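Long-range contact in Pa14_01140 (Pseudomonas aeruginosa, PDB 6OX6), which is the immunity protein that binds the type VI secretion effector Tas1 and helps prevent early activation of this (p)ppApp-synthesizing toxin: residues E21-R26 with V36-E41. Residues are numbered along the deposited sequence; the frame is centred on the assembly and turned at random.
Sequences EDVTYR and VRFYGE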
# COMPACT_ATOMS: atom_id res chain seq x y z
N GLU B 21 -9.09 0.52 0.89
CA GLU B 21 -9.46 -0.45 -0.13
C GLU B 21 -10.83 -1.06 0.10
O GLU B 21 -11.12 -2.15 -0.40
CB GLU B 21 -8.41 -1.57 -0.25
CG GLU B 21 -6.99 -1.11 -0.65
CD GLU B 21 -6.34 -1.97 -1.73
OE1 GLU B 21 -7.05 -2.67 -2.49
OE2 GLU B 21 -5.10 -1.97 -1.78
N ASP B 22 -11.71 -0.40 0.85
CA ASP B 22 -13.10 -0.87 0.98
C ASP B 22 -13.18 -2.36 1.37
O ASP B 22 -13.93 -3.14 0.79
CB ASP B 22 -13.87 -0.63 -0.32
CG ASP B 22 -14.19 0.84 -0.55
OD1 ASP B 22 -13.88 1.66 0.33
OD2 ASP B 22 -14.77 1.16 -1.61
N VAL B 23 -12.37 -2.76 2.35
CA VAL B 23 -12.28 -4.17 2.70
C VAL B 23 -12.30 -4.31 4.23
O VAL B 23 -11.85 -3.41 4.96
CB VAL B 23 -11.02 -4.83 2.07
CG1 VAL B 23 -9.68 -4.16 2.54
CG2 VAL B 23 -11.03 -6.32 2.30
N THR B 24 -12.89 -5.42 4.70
CA THR B 24 -12.88 -5.82 6.10
C THR B 24 -12.39 -7.27 6.23
O THR B 24 -12.48 -8.09 5.31
CB THR B 24 -14.27 -5.68 6.75
OG1 THR B 24 -15.16 -6.70 6.26
CG2 THR B 24 -14.85 -4.30 6.43
N TYR B 25 -11.89 -7.59 7.42
CA TYR B 25 -11.37 -8.92 7.73
C TYR B 25 -11.91 -9.37 9.07
O TYR B 25 -12.21 -8.54 9.96
CB TYR B 25 -9.82 -8.96 7.77
CG TYR B 25 -9.18 -8.70 6.42
CD1 TYR B 25 -8.78 -7.43 6.06
CD2 TYR B 25 -9.03 -9.72 5.50
CE1 TYR B 25 -8.22 -7.19 4.84
CE2 TYR B 25 -8.46 -9.50 4.28
CZ TYR B 25 -8.06 -8.23 3.95
OH TYR B 25 -7.49 -7.99 2.73
N ARG B 26 -12.05 -10.69 9.20
CA ARG B 26 -12.42 -11.34 10.44
C ARG B 26 -11.33 -12.35 10.79
O ARG B 26 -10.98 -13.21 9.97
CB ARG B 26 -13.78 -12.01 10.32
CG ARG B 26 -14.14 -12.91 11.50
CD ARG B 26 -15.54 -13.56 11.27
NE ARG B 26 -15.58 -14.52 10.17
CZ ARG B 26 -15.40 -15.83 10.32
NH1 ARG B 26 -15.16 -16.35 11.52
NH2 ARG B 26 -15.47 -16.64 9.27
N VAL B 36 -12.17 -12.59 4.64
CA VAL B 36 -12.25 -11.25 4.08
C VAL B 36 -13.69 -10.98 3.69
O VAL B 36 -14.41 -11.90 3.27
CB VAL B 36 -11.32 -11.09 2.86
CG1 VAL B 36 -11.75 -12.02 1.70
CG2 VAL B 36 -11.30 -9.66 2.41
N ARG B 37 -14.13 -9.71 3.88
CA ARG B 37 -15.46 -9.27 3.45
C ARG B 37 -15.32 -7.88 2.84
O ARG B 37 -15.01 -6.92 3.55
CB ARG B 37 -16.45 -9.24 4.61
CG ARG B 37 -17.86 -8.89 4.17
CD ARG B 37 -18.88 -9.14 5.25
NE ARG B 37 -20.22 -8.81 4.77
CZ ARG B 37 -21.31 -8.74 5.53
NH1 ARG B 37 -21.26 -8.97 6.84
NH2 ARG B 37 -22.46 -8.43 4.97
N PHE B 38 -15.53 -7.78 1.53
CA PHE B 38 -15.42 -6.50 0.84
C PHE B 38 -16.69 -5.69 1.02
O PHE B 38 -17.77 -6.26 1.21
CB PHE B 38 -15.14 -6.69 -0.65
CG PHE B 38 -13.75 -7.24 -0.93
CD1 PHE B 38 -13.54 -8.60 -1.10
CD2 PHE B 38 -12.67 -6.40 -1.00
CE1 PHE B 38 -12.29 -9.11 -1.34
CE2 PHE B 38 -11.37 -6.91 -1.24
CZ PHE B 38 -11.20 -8.26 -1.41
N TYR B 39 -16.55 -4.36 0.96
CA TYR B 39 -17.71 -3.49 1.13
C TYR B 39 -18.80 -3.90 0.16
O TYR B 39 -18.53 -4.16 -1.01
CB TYR B 39 -17.35 -2.03 0.88
CG TYR B 39 -16.62 -1.33 2.00
CD1 TYR B 39 -15.97 -2.04 3.01
CD2 TYR B 39 -16.59 0.05 2.04
CE1 TYR B 39 -15.29 -1.39 4.02
CE2 TYR B 39 -15.93 0.71 3.02
CZ TYR B 39 -15.27 0.00 4.01
OH TYR B 39 -14.63 0.73 5.00
N GLY B 40 -20.03 -3.99 0.66
CA GLY B 40 -21.17 -4.33 -0.17
C GLY B 40 -21.32 -5.79 -0.54
O GLY B 40 -22.16 -6.11 -1.40
N GLU B 41 -20.57 -6.69 0.09
CA GLU B 41 -20.62 -8.10 -0.27
C GLU B 41 -20.77 -8.95 0.97
O GLU B 41 -20.48 -8.51 2.09
CB GLU B 41 -19.35 -8.53 -1.02
CG GLU B 41 -19.22 -7.87 -2.37
CD GLU B 41 -17.94 -8.22 -3.10
OE1 GLU B 41 -17.37 -9.30 -2.83
OE2 GLU B 41 -17.53 -7.42 -3.97
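Thr24 and Arg37 form the hydrogen-bonded pair at the middle of an antiparallel ladder, with Val23–Phe38 and Tyr25–Val36 as non-hydrogen-bonded pairs on either side, and the bond from Tyr39 N to Asp22 O (2.9 Å) carries the pairing beyond the regular strands. Arg37 O is gripped twice: Thr24 N reaches it tilted from the carbonyl plane, whereas Thr24 OG1 donates in that plane, on a lone pair, at 2.7 Å. A chi1 of 72° sets this hydroxyl between the backbone N and carbonyl carbon of Thr24, within reach of Arg37 O. The Arg37 chain runs out extended, and its NE binds Glu41 O at 2.7 Å, tying the strand to the type II turn 38–41. Tyr39 lays its ring against Asp22, whose CA sits 3.5 Å from the ring centroid, almost on the normal, in a CH-pi contact; the Asp22 carboxylate lies nearly parallel to the ring, and Thr24 CG2 meets the ring edge. On the face opposite Thr24 and Arg37, Val36 CG2 presses tightly on Val23 CG2 (3.4 Å) and against Tyr25 CE2, while Val23 CG2 also touches Phe38 CE2. Leu54 of helix 53–61 packs on Tyr25 and Phe38 here, and Lys303 of the Tas1 chain makes a cation-pi contact with Phe38. On the Thr24 and Arg37 face, Tyr70 of helix 67–72 touches both side chains; Phe74 stacks on Tyr39, whose OH reaches across strand 23–28 to Asp17 of strand 14–18.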